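PDB 3OC9: UDP-N-acetylglucosamine pyrophosphorylase from Entamoeba histolytica, which probably catalyses the transfer of a uridylyl group from UTP to N-acetyl-alpha-D-glucosamine 1-phosphate, giving UDP-N-acetyl-alpha-D-glucosamine and diphosphate. Local coordinates for residues A[126-131]-A[161-166]; A[155-160]-A[311-316]; A[353-358]-A[374-379]; A[367-372]-A[398-403]. All blocks are in the same frame, centred on the assembly; numbering follows the deposited sequence. Where two conformers were deposited one is given.

The contacts form two pairs on opposite sides of the chain's centre. Contacts 1 and 2 have centres 12 Å apart and meet where Asn155 bonds to Gln130 and Gly131. Contact 1 packs helix 160-166 on strand 125-134 of the large mixed sheet. Contact 2 joins the turn before that helix to 311-316. Contacts 3 and 4 have centres 10 Å apart. Contact 3 lies on helix 347-364, and contact 4 packs against it. Strands 377-379 and 402-404 pair between them. Within each pair the segments alternate along the chain, and the first pair closes before the second opens. The pairs do not touch; contacts 1 and 3 are 37 Å apart between centres.

Contact 1 of 4, residues A[126-131]-A[161-166]; sequences HCFPQG and FKALKD. With EDO (1,2-ethanediol), chain C.
Phe128 and Ala163 form the tight side of this contact. The methyl CB of Ala163 lies at the edge of the Phe128 ring, near its plane, with CE2 of Phe128 3.9 Å from CB. Next to it, the ring atom CZ of Phe128 is 3.7 Å from CD2 of Leu164. This methyl comes in obliquely. Phe128 CG sits between the backbone N and the carbonyl carbon (chi1 68°), which carries the ring toward the helix. Leu164 starts away from the strand, but its CD2 branch turns back to reach the ring. No hydrogen bond joins the two segments directly. This is strand-to-helix packing in the nucleotidyltransferase domain of the UDPGP family, whose clan is GT-A. Strand 125-134 belongs to the large mixed sheet. The axes of strand 126-129 and helix 161-166 run at 113° to each other, 8.8 Å apart at the closest. Ile169 of the following helix also packs on Phe128 and Leu164. Asn167 bridges the two backbones through the carbonyls of Pro129 and Ala163. The contact is looser at Gln130, where CB is 4.4 Å from CB of Ala163. Its extended chain leads away from the helix. NE2 of Gln130 bonds to Asn155, while OE1 accepts a 3.1 Å hydrogen bond from O1 of an ethanediol probably left by crystallisation.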
loop_
_atom_site.group_PDB
_atom_site.type_symbol
_atom_site.label_atom_id
_atom_site.label_comp_id
_atom_site.label_asym_id
_atom_site.label_seq_id
_atom_site.Cartn_x
_atom_site.Cartn_y
_atom_site.Cartn_z
ATOM N N HIS A 126 -1.719 -12.537 10.624
ATOM C CA HIS A 126 -2.363 -13.659 9.895
ATOM C C HIS A 126 -1.913 -13.781 8.424
ATOM O O HIS A 126 -2.472 -13.097 7.541
ATOM C CB HIS A 126 -3.906 -13.531 9.943
ATOM C CG HIS A 126 -4.456 -13.187 11.298
ATOM N ND1 HIS A 126 -4.821 -14.149 12.221
ATOM C CD2 HIS A 126 -4.726 -11.987 11.877
ATOM C CE1 HIS A 126 -5.271 -13.557 13.316
ATOM N NE2 HIS A 126 -5.231 -12.243 13.133
ATOM N N CYS A 127 -0.954 -14.675 8.156
ATOM C CA CYS A 127 -0.504 -14.940 6.771
ATOM C C CYS A 127 -1.467 -15.917 6.074
ATOM O O CYS A 127 -1.860 -16.947 6.670
ATOM C CB CYS A 127 0.944 -15.501 6.752
ATOM S SG CYS A 127 2.267 -14.384 7.324
ATOM N N PHE A 128 -1.883 -15.587 4.845
ATOM C CA PHE A 128 -2.797 -16.457 4.032
ATOM C C PHE A 128 -2.385 -16.579 2.547
ATOM O O PHE A 128 -1.887 -15.619 1.965
ATOM C CB PHE A 128 -4.262 -15.991 4.149
ATOM C CG PHE A 128 -4.548 -14.640 3.506
ATOM C CD1 PHE A 128 -4.166 -13.428 4.143
ATOM C CD2 PHE A 128 -5.213 -14.568 2.278
ATOM C CE1 PHE A 128 -4.433 -12.178 3.536
ATOM C CE2 PHE A 128 -5.491 -13.331 1.669
ATOM C CZ PHE A 128 -5.102 -12.126 2.301
ATOM N N PRO A 129 -2.600 -17.766 1.915
ATOM C CA PRO A 129 -2.139 -17.894 0.516
ATOM C C PRO A 129 -3.183 -17.537 -0.556
ATOM O O PRO A 129 -4.376 -17.795 -0.365
ATOM C CB PRO A 129 -1.751 -19.383 0.413
ATOM C CG PRO A 129 -2.698 -20.080 1.395
ATOM C CD PRO A 129 -2.896 -19.080 2.530
ATOM N N GLN A 130 -2.726 -16.942 -1.661
ATOM C CA GLN A 130 -3.544 -16.773 -2.892
ATOM C C GLN A 130 -3.218 -17.897 -3.894
ATOM O O GLN A 130 -2.205 -18.603 -3.741
ATOM C CB GLN A 130 -3.326 -15.378 -3.532
ATOM C CG GLN A 130 -1.903 -15.167 -4.123
ATOM C CD GLN A 130 -1.651 -13.783 -4.751
ATOM O OE1 GLN A 130 -0.697 -13.076 -4.369
ATOM N NE2 GLN A 130 -2.466 -13.411 -5.738
ATOM N N GLY A 131 -4.071 -18.068 -4.904
ATOM C CA GLY A 131 -3.840 -19.062 -5.974
ATOM C C GLY A 131 -2.634 -18.755 -6.858
ATOM O O GLY A 131 -2.234 -17.599 -6.988
ATOM N N PHE A 161 -9.720 -10.909 -3.266
ATOM C CA PHE A 161 -11.097 -11.015 -2.750
ATOM C C PHE A 161 -11.572 -12.473 -2.539
ATOM O O PHE A 161 -12.098 -12.794 -1.459
ATOM C CB PHE A 161 -12.076 -10.148 -3.578
ATOM C CG PHE A 161 -11.623 -8.693 -3.721
ATOM C CD1 PHE A 161 -11.642 -7.816 -2.614
ATOM C CD2 PHE A 161 -11.182 -8.217 -4.945
ATOM C CE1 PHE A 161 -11.214 -6.488 -2.731
ATOM C CE2 PHE A 161 -10.743 -6.873 -5.084
ATOM C CZ PHE A 161 -10.760 -6.012 -3.963
ATOM N N LYS A 162 -11.330 -13.353 -3.521
ATOM C CA LYS A 162 -11.641 -14.790 -3.373
ATOM C C LYS A 162 -10.802 -15.446 -2.259
ATOM O O LYS A 162 -11.310 -16.273 -1.474
ATOM C CB LYS A 162 -11.460 -15.522 -4.715
ATOM C CG LYS A 162 -11.832 -17.018 -4.695
ATOM C CD LYS A 162 -13.297 -17.244 -4.370
ATOM C CE LYS A 162 -13.693 -18.695 -4.624
ATOM N NZ LYS A 162 -14.917 -19.099 -3.872
ATOM N N ALA A 163 -9.525 -15.064 -2.168
ATOM C CA ALA A 163 -8.629 -15.587 -1.115
ATOM C C ALA A 163 -9.074 -15.258 0.316
ATOM O O ALA A 163 -8.933 -16.104 1.222
ATOM C CB ALA A 163 -7.172 -15.133 -1.346
ATOM N N LEU A 164 -9.608 -14.050 0.535
ATOM C CA LEU A 164 -10.177 -13.694 1.853
ATOM C C LEU A 164 -11.362 -14.618 2.239
ATOM O O LEU A 164 -11.455 -15.067 3.393
ATOM C CB LEU A 164 -10.610 -12.208 1.920
ATOM C CG LEU A 164 -9.530 -11.116 1.831
ATOM C CD1 LEU A 164 -10.207 -9.747 1.694
ATOM C CD2 LEU A 164 -8.565 -11.081 3.049
ATOM N N LYS A 165 -12.251 -14.895 1.290
ATOM C CA LYS A 165 -13.390 -15.802 1.550
ATOM C C LYS A 165 -12.933 -17.249 1.830
ATOM O O LYS A 165 -13.329 -17.854 2.850
ATOM C CB LYS A 165 -14.416 -15.761 0.402
ATOM C CG LYS A 165 -15.649 -16.653 0.676
ATOM C CD LYS A 165 -16.646 -16.667 -0.490
ATOM C CE LYS A 165 -17.675 -17.796 -0.295
ATOM N NZ LYS A 165 -18.371 -18.138 -1.571
ATOM N N ASP A 166 -12.092 -17.783 0.938
ATOM C CA ASP A 166 -11.643 -19.191 0.977
ATOM C C ASP A 166 -10.828 -19.565 2.226
ATOM O O ASP A 166 -10.890 -20.712 2.685
ATOM C CB ASP A 166 -10.830 -19.523 -0.291
ATOM C CG ASP A 166 -11.689 -19.624 -1.553
ATOM O OD1 ASP A 166 -12.937 -19.614 -1.472
ATOM O OD2 ASP A 166 -11.089 -19.703 -2.653
HETATM C C1 EDO C . 0.032 -11.295 -7.720
HETATM O O1 EDO C . -0.397 -10.800 -6.438
HETATM C C2 EDO C . 1.296 -10.597 -8.235
HETATM O O2 EDO C . 0.964 -9.363 -8.896
#

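Contact 2 of 4, residues A[155-160]-A[311-316]; sequences NGHGGL and FFFDVF
His157 and three consecutive phenylalanines, Phe311, Phe312 and Phe313, form an aromatic cluster between two turns. One turn precedes helix 160-166. The other is the 3-10 segment that begins at Phe312. Phe312 meets His157 edge-to-face, with its edge toward the imidazole face and the planes at 62°. Its CD2 atom stands over the rim of that face, 3.4 Å from ND1 of His157. Phe311 takes a different side. Its backbone lies at the imidazole edge, with CA 3.6 Å from CE1 of His157, while its ring is turned obliquely to the imidazole. Phe313 also comes in obliquely, its CE1 being 3.9 Å from CE1 of His157. The first torsion of His157 (chi1 47°) places CG between the backbone N and the carbonyl carbon, and the ring end comes nearer to the phenylalanines. The backbones are close as well. CA of Gly158 is 3.4 Å from N of Phe312. The ring of Phe311 also stacks on that of His282. Phe312 also packs on Phe161 of the helix and on Tyr266 of strand 263-267. A nearly straight hydrogen bond fixes the imidazole: N of Phe312 donates to ND1 of His157 at 3.1 Å, from a position 23° out of the ring plane.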
loop_
_atom_site.group_PDB
_atom_site.type_symbol
_atom_site.label_atom_id
_atom_site.label_comp_id
_atom_site.label_asym_id
_atom_site.label_seq_id
_atom_site.Cartn_x
_atom_site.Cartn_y
_atom_site.Cartn_z
ATOM N N ASN A 155 -1.750 -15.452 -9.081
ATOM C CA ASN A 155 -2.846 -15.127 -10.013
ATOM C C ASN A 155 -3.159 -13.621 -10.197
ATOM O O ASN A 155 -4.122 -13.286 -10.900
ATOM C CB ASN A 155 -4.127 -15.922 -9.679
ATOM C CG ASN A 155 -4.705 -15.587 -8.289
ATOM O OD1 ASN A 155 -4.207 -14.722 -7.576
ATOM N ND2 ASN A 155 -5.754 -16.313 -7.900
ATOM N N GLY A 156 -2.343 -12.741 -9.602
ATOM C CA GLY A 156 -2.531 -11.267 -9.695
ATOM C C GLY A 156 -3.119 -10.657 -8.417
ATOM O O GLY A 156 -3.713 -11.384 -7.601
ATOM N N HIS A 157 -2.961 -9.338 -8.211
ATOM C CA HIS A 157 -3.494 -8.742 -6.962
ATOM C C HIS A 157 -5.031 -8.785 -6.834
ATOM O O HIS A 157 -5.574 -8.663 -5.730
ATOM C CB HIS A 157 -2.928 -7.341 -6.648
ATOM C CG HIS A 157 -2.919 -6.386 -7.810
ATOM N ND1 HIS A 157 -3.978 -6.244 -8.684
ATOM C CD2 HIS A 157 -1.970 -5.509 -8.226
ATOM C CE1 HIS A 157 -3.690 -5.321 -9.584
ATOM N NE2 HIS A 157 -2.474 -4.862 -9.334
ATOM N N GLY A 158 -5.717 -8.980 -7.961
ATOM C CA GLY A 158 -7.171 -9.208 -7.972
ATOM C C GLY A 158 -7.597 -10.506 -7.269
ATOM O O GLY A 158 -8.752 -10.662 -6.892
ATOM N N GLY A 159 -6.658 -11.434 -7.088
ATOM C CA GLY A 159 -6.928 -12.668 -6.339
ATOM C C GLY A 159 -7.221 -12.470 -4.844
ATOM O O GLY A 159 -7.650 -13.425 -4.151
ATOM N N LEU A 160 -6.987 -11.247 -4.343
ATOM C CA LEU A 160 -7.285 -10.894 -2.942
ATOM C C LEU A 160 -8.696 -11.282 -2.488
ATOM O O LEU A 160 -8.857 -11.921 -1.431
ATOM C CB LEU A 160 -7.052 -9.378 -2.679
ATOM C CG LEU A 160 -7.436 -8.820 -1.290
ATOM C CD1 LEU A 160 -6.561 -9.397 -0.160
ATOM C CD2 LEU A 160 -7.304 -7.288 -1.278
ATOM N N PHE A 311 -6.906 -8.180 -11.802
ATOM C CA PHE A 311 -6.464 -6.885 -11.194
ATOM C C PHE A 311 -7.500 -6.370 -10.157
ATOM O O PHE A 311 -8.698 -6.338 -10.448
ATOM C CB PHE A 311 -6.301 -5.797 -12.291
ATOM C CG PHE A 311 -5.130 -6.001 -13.254
ATOM C CD1 PHE A 311 -4.126 -6.953 -13.019
ATOM C CD2 PHE A 311 -5.015 -5.177 -14.375
ATOM C CE1 PHE A 311 -3.044 -7.104 -13.910
ATOM C CE2 PHE A 311 -3.933 -5.314 -15.262
ATOM C CZ PHE A 311 -2.951 -6.279 -15.021
ATOM N N PHE A 312 -7.064 -5.983 -8.955
ATOM C CA PHE A 312 -8.023 -5.659 -7.894
ATOM C C PHE A 312 -8.914 -4.462 -8.254
ATOM O O PHE A 312 -10.088 -4.445 -7.893
ATOM C CB PHE A 312 -7.358 -5.484 -6.495
ATOM C CG PHE A 312 -6.662 -4.161 -6.304
ATOM C CD1 PHE A 312 -7.397 -2.985 -6.086
ATOM C CD2 PHE A 312 -5.270 -4.089 -6.340
ATOM C CE1 PHE A 312 -6.748 -1.733 -5.940
ATOM C CE2 PHE A 312 -4.610 -2.855 -6.186
ATOM C CZ PHE A 312 -5.351 -1.678 -5.985
ATOM N N PHE A 313 -8.365 -3.501 -8.995
ATOM C CA PHE A 313 -9.120 -2.265 -9.317
ATOM C C PHE A 313 -10.256 -2.458 -10.322
ATOM O O PHE A 313 -11.131 -1.584 -10.468
ATOM C CB PHE A 313 -8.187 -1.070 -9.665
ATOM C CG PHE A 313 -7.128 -1.382 -10.698
ATOM C CD1 PHE A 313 -5.818 -1.671 -10.304
ATOM C CD2 PHE A 313 -7.438 -1.389 -12.066
ATOM C CE1 PHE A 313 -4.826 -1.970 -11.251
ATOM C CE2 PHE A 313 -6.446 -1.676 -13.034
ATOM C CZ PHE A 313 -5.138 -1.976 -12.620
ATOM N N ASP A 314 -10.297 -3.617 -10.999
ATOM C CA ASP A 314 -11.473 -3.933 -11.830
ATOM C C ASP A 314 -12.749 -4.198 -11.010
ATOM O O ASP A 314 -13.828 -4.331 -11.596
ATOM C CB ASP A 314 -11.195 -5.112 -12.805
ATOM C CG ASP A 314 -10.264 -4.721 -13.966
ATOM O OD1 ASP A 314 -10.325 -3.559 -14.456
ATOM O OD2 ASP A 314 -9.460 -5.588 -14.412
ATOM N N VAL A 315 -12.625 -4.243 -9.673
ATOM C CA VAL A 315 -13.795 -4.371 -8.773
ATOM C C VAL A 315 -14.518 -3.027 -8.505
ATOM O O VAL A 315 -15.688 -3.026 -8.108
ATOM C CB VAL A 315 -13.460 -5.114 -7.431
ATOM C CG1 VAL A 315 -12.984 -4.152 -6.334
ATOM C CG2 VAL A 315 -14.687 -5.917 -6.953
ATOM N N PHE A 316 -13.843 -1.907 -8.781
ATOM C CA PHE A 316 -14.412 -0.567 -8.471
ATOM C C PHE A 316 -15.844 -0.294 -9.019
ATOM O O PHE A 316 -16.665 0.299 -8.294
ATOM C CB PHE A 316 -13.453 0.605 -8.848
ATOM C CG PHE A 316 -12.153 0.706 -8.022
ATOM C CD1 PHE A 316 -11.853 -0.142 -6.941
ATOM C CD2 PHE A 316 -11.220 1.708 -8.363
ATOM C CE1 PHE A 316 -10.617 0.005 -6.213
ATOM C CE2 PHE A 316 -9.976 1.865 -7.641
ATOM C CZ PHE A 316 -9.689 1.024 -6.559
#

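Contact 3 of 4, residues A[353-358]-A[374-379]; sequences DWYRLN and SPICEI
The Tyr355 ring carries the backbone of 376-377 over one face. CA of Ile376 makes a CH-pi contact there, 4.1 Å from the ring centroid, and the backbone N of Cys377 lies over the same face, also offset toward the rim. The Trp354 indole has the amide nitrogen of Asn358 over one face, and O of Ile379 approaches its edge at CZ2. This is helix-on-strand packing: the axes of helical segment 353-358 and strand 377-379 pass 7.2 Å apart at 79°. Tyr355 and Glu378 run side by side in the same direction, with ring and carboxylate planes 35° apart. OH of Tyr355 donates to OE2 of Glu378 at 2.7 Å, on the anti lone pair. The same oxygen also accepts from the backbone N of Glu63, so it has two donors. Glu378 crosses Trp354 at about a right angle, its CB lying 3.9 Å from CH2 of the indole. The Asn358 side chain slides past Ile379 in the opposite direction. CB of Asn358 touches SG of Cys377 at 3.7 Å. A water bridges Trp354 NE1 to O of Ile379 and has a weak bond to OD1 of Asn358. In the amide plane of Asn358, ND2 donates to O of Cys377 at 2.9 Å, with an angle of 176° at the hydrogen.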
loop_
_atom_site.group_PDB
_atom_site.type_symbol
_atom_site.label_atom_id
_atom_site.label_comp_id
_atom_site.label_asym_id
_atom_site.label_seq_id
_atom_site.Cartn_x
_atom_site.Cartn_y
_atom_site.Cartn_z
ATOM N N ASP A 353 13.115 12.181 1.205
ATOM C CA ASP A 353 11.694 12.491 1.427
ATOM C C ASP A 353 11.302 12.317 2.921
ATOM O O ASP A 353 10.623 13.180 3.494
ATOM C CB ASP A 353 10.787 11.625 0.509
ATOM C CG ASP A 353 10.790 12.075 -0.979
ATOM O OD1 ASP A 353 11.097 13.246 -1.284
ATOM O OD2 ASP A 353 10.443 11.244 -1.853
ATOM N N TRP A 354 11.751 11.222 3.548
ATOM C CA TRP A 354 11.445 10.967 4.981
ATOM C C TRP A 354 12.071 12.054 5.903
ATOM O O TRP A 354 11.406 12.565 6.827
ATOM C CB TRP A 354 11.846 9.526 5.383
ATOM C CG TRP A 354 11.493 9.102 6.828
ATOM C CD1 TRP A 354 10.286 9.263 7.477
ATOM C CD2 TRP A 354 12.350 8.413 7.750
ATOM N NE1 TRP A 354 10.360 8.747 8.751
ATOM C CE2 TRP A 354 11.614 8.226 8.950
ATOM C CE3 TRP A 354 13.678 7.962 7.691
ATOM C CZ2 TRP A 354 12.154 7.592 10.072
ATOM C CZ3 TRP A 354 14.224 7.323 8.822
ATOM C CH2 TRP A 354 13.456 7.154 9.995
ATOM N N TYR A 355 13.320 12.428 5.618
ATOM C CA TYR A 355 14.014 13.475 6.387
ATOM C C TYR A 355 13.291 14.834 6.299
ATOM O O TYR A 355 13.143 15.517 7.316
ATOM C CB TYR A 355 15.491 13.609 5.959
ATOM C CG TYR A 355 16.419 12.450 6.328
ATOM C CD1 TYR A 355 15.990 11.396 7.148
ATOM C CD2 TYR A 355 17.745 12.413 5.854
ATOM C CE1 TYR A 355 16.847 10.321 7.480
ATOM C CE2 TYR A 355 18.614 11.344 6.187
ATOM C CZ TYR A 355 18.157 10.307 6.998
ATOM O OH TYR A 355 19.011 9.256 7.339
ATOM N N ARG A 356 12.815 15.208 5.103
ATOM C CA ARG A 356 12.129 16.496 4.907
ATOM C C ARG A 356 10.766 16.539 5.622
ATOM O O ARG A 356 10.401 17.568 6.220
ATOM C CB ARG A 356 11.981 16.828 3.405
ATOM C CG ARG A 356 13.300 17.215 2.711
ATOM C CD ARG A 356 13.127 17.351 1.185
ATOM N NE ARG A 356 14.396 17.624 0.506
ATOM C CZ ARG A 356 14.526 17.874 -0.800
ATOM N NH1 ARG A 356 13.463 17.888 -1.604
ATOM N NH2 ARG A 356 15.727 18.112 -1.310
ATOM N N LEU A 357 10.019 15.427 5.565
ATOM C CA LEU A 357 8.768 15.309 6.332
ATOM C C LEU A 357 8.989 15.498 7.855
ATOM O O LEU A 357 8.212 16.210 8.529
ATOM C CB LEU A 357 8.078 13.958 6.037
ATOM C CG LEU A 357 6.743 13.696 6.745
ATOM C CD1 LEU A 357 5.705 14.793 6.434
ATOM C CD2 LEU A 357 6.199 12.281 6.389
ATOM N N ASN A 358 10.032 14.868 8.395
ATOM C CA ASN A 358 10.296 14.915 9.833
ATOM C C ASN A 358 10.658 16.343 10.322
ATOM O O ASN A 358 10.237 16.771 11.409
ATOM C CB ASN A 358 11.379 13.885 10.228
ATOM C CG ASN A 358 10.907 12.437 10.074
ATOM O OD1 ASN A 358 9.706 12.160 10.066
ATOM N ND2 ASN A 358 11.856 11.512 9.962
ATOM N N SER A 374 23.941 19.446 8.353
ATOM C CA SER A 374 23.509 18.061 8.122
ATOM C C SER A 374 22.039 18.024 7.724
ATOM O O SER A 374 21.266 18.867 8.187
ATOM C CB SER A 374 23.716 17.223 9.395
ATOM O OG SER A 374 23.155 15.914 9.269
ATOM N N PRO A 375 21.640 17.053 6.870
ATOM C CA PRO A 375 20.209 16.896 6.581
ATOM C C PRO A 375 19.474 15.812 7.410
ATOM O O PRO A 375 18.253 15.663 7.262
ATOM C CB PRO A 375 20.212 16.498 5.103
ATOM C CG PRO A 375 21.441 15.644 4.978
ATOM C CD PRO A 375 22.462 16.216 5.971
ATOM N N ILE A 376 20.193 15.083 8.262
ATOM C CA ILE A 376 19.636 13.896 8.972
ATOM C C ILE A 376 18.606 14.241 10.065
ATOM O O ILE A 376 18.908 14.975 11.004
ATOM C CB ILE A 376 20.771 13.016 9.568
ATOM C CG1 ILE A 376 21.746 12.607 8.458
ATOM C CG2 ILE A 376 20.204 11.766 10.307
ATOM C CD1 ILE A 376 23.021 11.989 8.949
ATOM N N CYS A 377 17.384 13.709 9.922
ATOM C CA CYS A 377 16.327 13.865 10.931
ATOM C C CYS A 377 15.496 12.569 10.925
ATOM O O CYS A 377 14.656 12.403 10.042
ATOM C CB CYS A 377 15.448 15.078 10.599
ATOM S SG CYS A 377 14.191 15.605 11.828
ATOM N N GLU A 378 15.776 11.664 11.868
ATOM C CA GLU A 378 15.105 10.345 11.963
ATOM C C GLU A 378 14.234 10.248 13.211
ATOM O O GLU A 378 14.740 10.292 14.348
ATOM C CB GLU A 378 16.113 9.180 11.966
ATOM C CG GLU A 378 17.056 9.154 10.771
ATOM C CD GLU A 378 17.729 7.798 10.521
ATOM O OE1 GLU A 378 17.552 6.826 11.305
ATOM O OE2 GLU A 378 18.434 7.692 9.498
ATOM N N ILE A 379 12.928 10.094 12.990
ATOM C CA ILE A 379 11.935 10.004 14.059
ATOM C C ILE A 379 11.220 8.647 13.976
ATOM O O ILE A 379 10.521 8.378 12.991
ATOM C CB ILE A 379 10.895 11.161 13.964
ATOM C CG1 ILE A 379 11.605 12.539 14.051
ATOM C CG2 ILE A 379 9.786 10.964 15.030
ATOM C CD1 ILE A 379 10.669 13.774 13.995
HETATM O O HOH W 1 8.490 9.147 11.161
#

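Contact 4 of 4, residues A[367-372]-A[398-403]; sequences AIVDDS and IQLPFI
This is a parallel beta pairing in the C-terminal part of the chain, where strand 368-370 runs beside strand 397-399. Val369 pairs with Ile398, and Asp370 with Gln399. Three backbone bonds join them. N of Ile398 donates to O of Ile368 at 2.9 Å, and N of Asp370 to O of Ile398 at 2.9 Å. N of Leu400 then donates to O of Asp370 at 3.1 Å. A water bonds to both O of Asp370 and O of Leu400. On the Val369 side, with chi1 at -179°, Val369 turns CG1 to CG of Leu400 at 4.1 Å. On the other side, Asp370 and Gln399 extend side by side. OD1 of Asp370 accepts from N of Ser372, which makes an Asx turn, and also from OG of Ser372. Val369 and Ile398 rest on Leu362 of helix 347-364, and Leu400 on Ile359. Beyond the cis peptide before Pro401, strand 402-404 pairs with strand 377-379.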
loop_
_atom_site.group_PDB
_atom_site.type_symbol
_atom_site.label_atom_id
_atom_site.label_comp_id
_atom_site.label_asym_id
_atom_site.label_seq_id
_atom_site.Cartn_x
_atom_site.Cartn_y
_atom_site.Cartn_z
ATOM N N ALA A 367 8.976 23.860 17.164
ATOM C CA ALA A 367 10.444 23.857 17.262
ATOM C C ALA A 367 11.105 24.720 16.183
ATOM O O ALA A 367 10.483 25.030 15.166
ATOM C CB ALA A 367 10.984 22.439 17.208
ATOM N N ILE A 368 12.354 25.118 16.430
ATOM C CA ILE A 368 13.187 25.812 15.436
ATOM C C ILE A 368 14.272 24.836 14.974
ATOM O O ILE A 368 14.979 24.270 15.801
ATOM C CB ILE A 368 13.834 27.120 16.015
ATOM C CG1 ILE A 368 12.750 28.118 16.450
ATOM C CG2 ILE A 368 14.779 27.771 15.000
ATOM C CD1 ILE A 368 12.196 27.865 17.864
ATOM N N VAL A 369 14.391 24.634 13.659
ATOM C CA VAL A 369 15.322 23.629 13.116
ATOM C C VAL A 369 16.429 24.253 12.267
ATOM O O VAL A 369 16.162 25.007 11.327
ATOM C CB VAL A 369 14.576 22.510 12.296
ATOM C CG1 VAL A 369 15.556 21.464 11.762
ATOM C CG2 VAL A 369 13.509 21.836 13.146
ATOM N N ASP A 370 17.668 23.906 12.607
ATOM C CA ASP A 370 18.869 24.412 11.943
ATOM C C ASP A 370 19.530 23.278 11.143
ATOM O O ASP A 370 20.126 22.376 11.730
ATOM C CB ASP A 370 19.820 24.973 13.021
ATOM C CG ASP A 370 21.174 25.430 12.469
ATOM O OD1 ASP A 370 21.457 25.254 11.264
ATOM O OD2 ASP A 370 21.966 25.973 13.269
ATOM N N ASP A 371 19.409 23.323 9.811
ATOM C CA ASP A 371 19.933 22.248 8.937
ATOM C C ASP A 371 21.239 22.571 8.181
ATOM O O ASP A 371 21.577 21.908 7.195
ATOM C CB ASP A 371 18.836 21.704 7.985
ATOM C CG ASP A 371 18.376 22.720 6.931
ATOM O OD1 ASP A 371 19.009 23.783 6.778
ATOM O OD2 ASP A 371 17.367 22.445 6.233
ATOM N N SER A 372 21.974 23.572 8.663
ATOM C CA SER A 372 23.151 24.099 7.956
ATOM C C SER A 372 24.323 23.114 7.813
ATOM O O SER A 372 25.108 23.222 6.865
ATOM C CB SER A 372 23.634 25.396 8.619
ATOM O OG SER A 372 24.239 25.120 9.871
ATOM N N ILE A 398 16.788 23.054 17.640
ATOM C CA ILE A 398 17.401 21.771 17.285
ATOM C C ILE A 398 18.371 21.919 16.110
ATOM O O ILE A 398 17.992 22.443 15.053
ATOM C CB ILE A 398 16.319 20.706 16.906
ATOM C CG1 ILE A 398 15.323 20.493 18.059
ATOM C CG2 ILE A 398 16.977 19.395 16.474
ATOM C CD1 ILE A 398 14.021 19.756 17.645
ATOM N N GLN A 399 19.598 21.425 16.293
ATOM C CA GLN A 399 20.635 21.448 15.250
ATOM C C GLN A 399 20.914 20.039 14.722
ATOM O O GLN A 399 21.452 19.197 15.448
ATOM C CB GLN A 399 21.936 22.100 15.783
ATOM C CG GLN A 399 23.103 22.112 14.788
ATOM C CD GLN A 399 24.345 22.841 15.320
ATOM O OE1 GLN A 399 24.273 23.989 15.758
ATOM N NE2 GLN A 399 25.486 22.167 15.273
ATOM N N LEU A 400 20.541 19.782 13.462
ATOM C CA LEU A 400 20.707 18.455 12.842
ATOM C C LEU A 400 22.187 18.067 12.826
ATOM O O LEU A 400 23.046 18.953 12.717
ATOM C CB LEU A 400 20.109 18.421 11.418
ATOM C CG LEU A 400 18.630 18.798 11.259
ATOM C CD1 LEU A 400 18.139 18.543 9.823
ATOM C CD2 LEU A 400 17.774 18.009 12.253
ATOM N N PRO A 401 22.501 16.757 12.946
ATOM C CA PRO A 401 21.633 15.554 13.003
ATOM C C PRO A 401 20.775 15.398 14.265
ATOM O O PRO A 401 21.233 15.703 15.380
ATOM C CB PRO A 401 22.629 14.388 12.914
ATOM C CG PRO A 401 23.932 15.004 12.451
ATOM C CD PRO A 401 23.926 16.387 13.009
ATOM N N PHE A 402 19.547 14.895 14.068
ATOM C CA PHE A 402 18.591 14.614 15.150
ATOM C C PHE A 402 18.073 13.183 14.975
ATOM O O PHE A 402 17.655 12.812 13.871
ATOM C CB PHE A 402 17.439 15.627 15.095
ATOM C CG PHE A 402 16.361 15.420 16.141
ATOM C CD1 PHE A 402 16.528 15.884 17.445
ATOM C CD2 PHE A 402 15.155 14.812 15.801
ATOM C CE1 PHE A 402 15.521 15.713 18.416
ATOM C CE2 PHE A 402 14.142 14.641 16.756
ATOM C CZ PHE A 402 14.329 15.088 18.068
ATOM N N ILE A 403 18.153 12.381 16.043
ATOM C CA ILE A 403 17.703 10.977 16.032
ATOM C C ILE A 403 16.860 10.668 17.278
ATOM O O ILE A 403 17.356 10.742 18.413
ATOM C CB ILE A 403 18.898 9.971 15.918
ATOM C CG1 ILE A 403 19.597 10.121 14.560
ATOM C CG2 ILE A 403 18.425 8.512 16.131
ATOM C CD1 ILE A 403 20.836 9.245 14.383
HETATM O O HOH W 2 22.610 21.219 10.982
#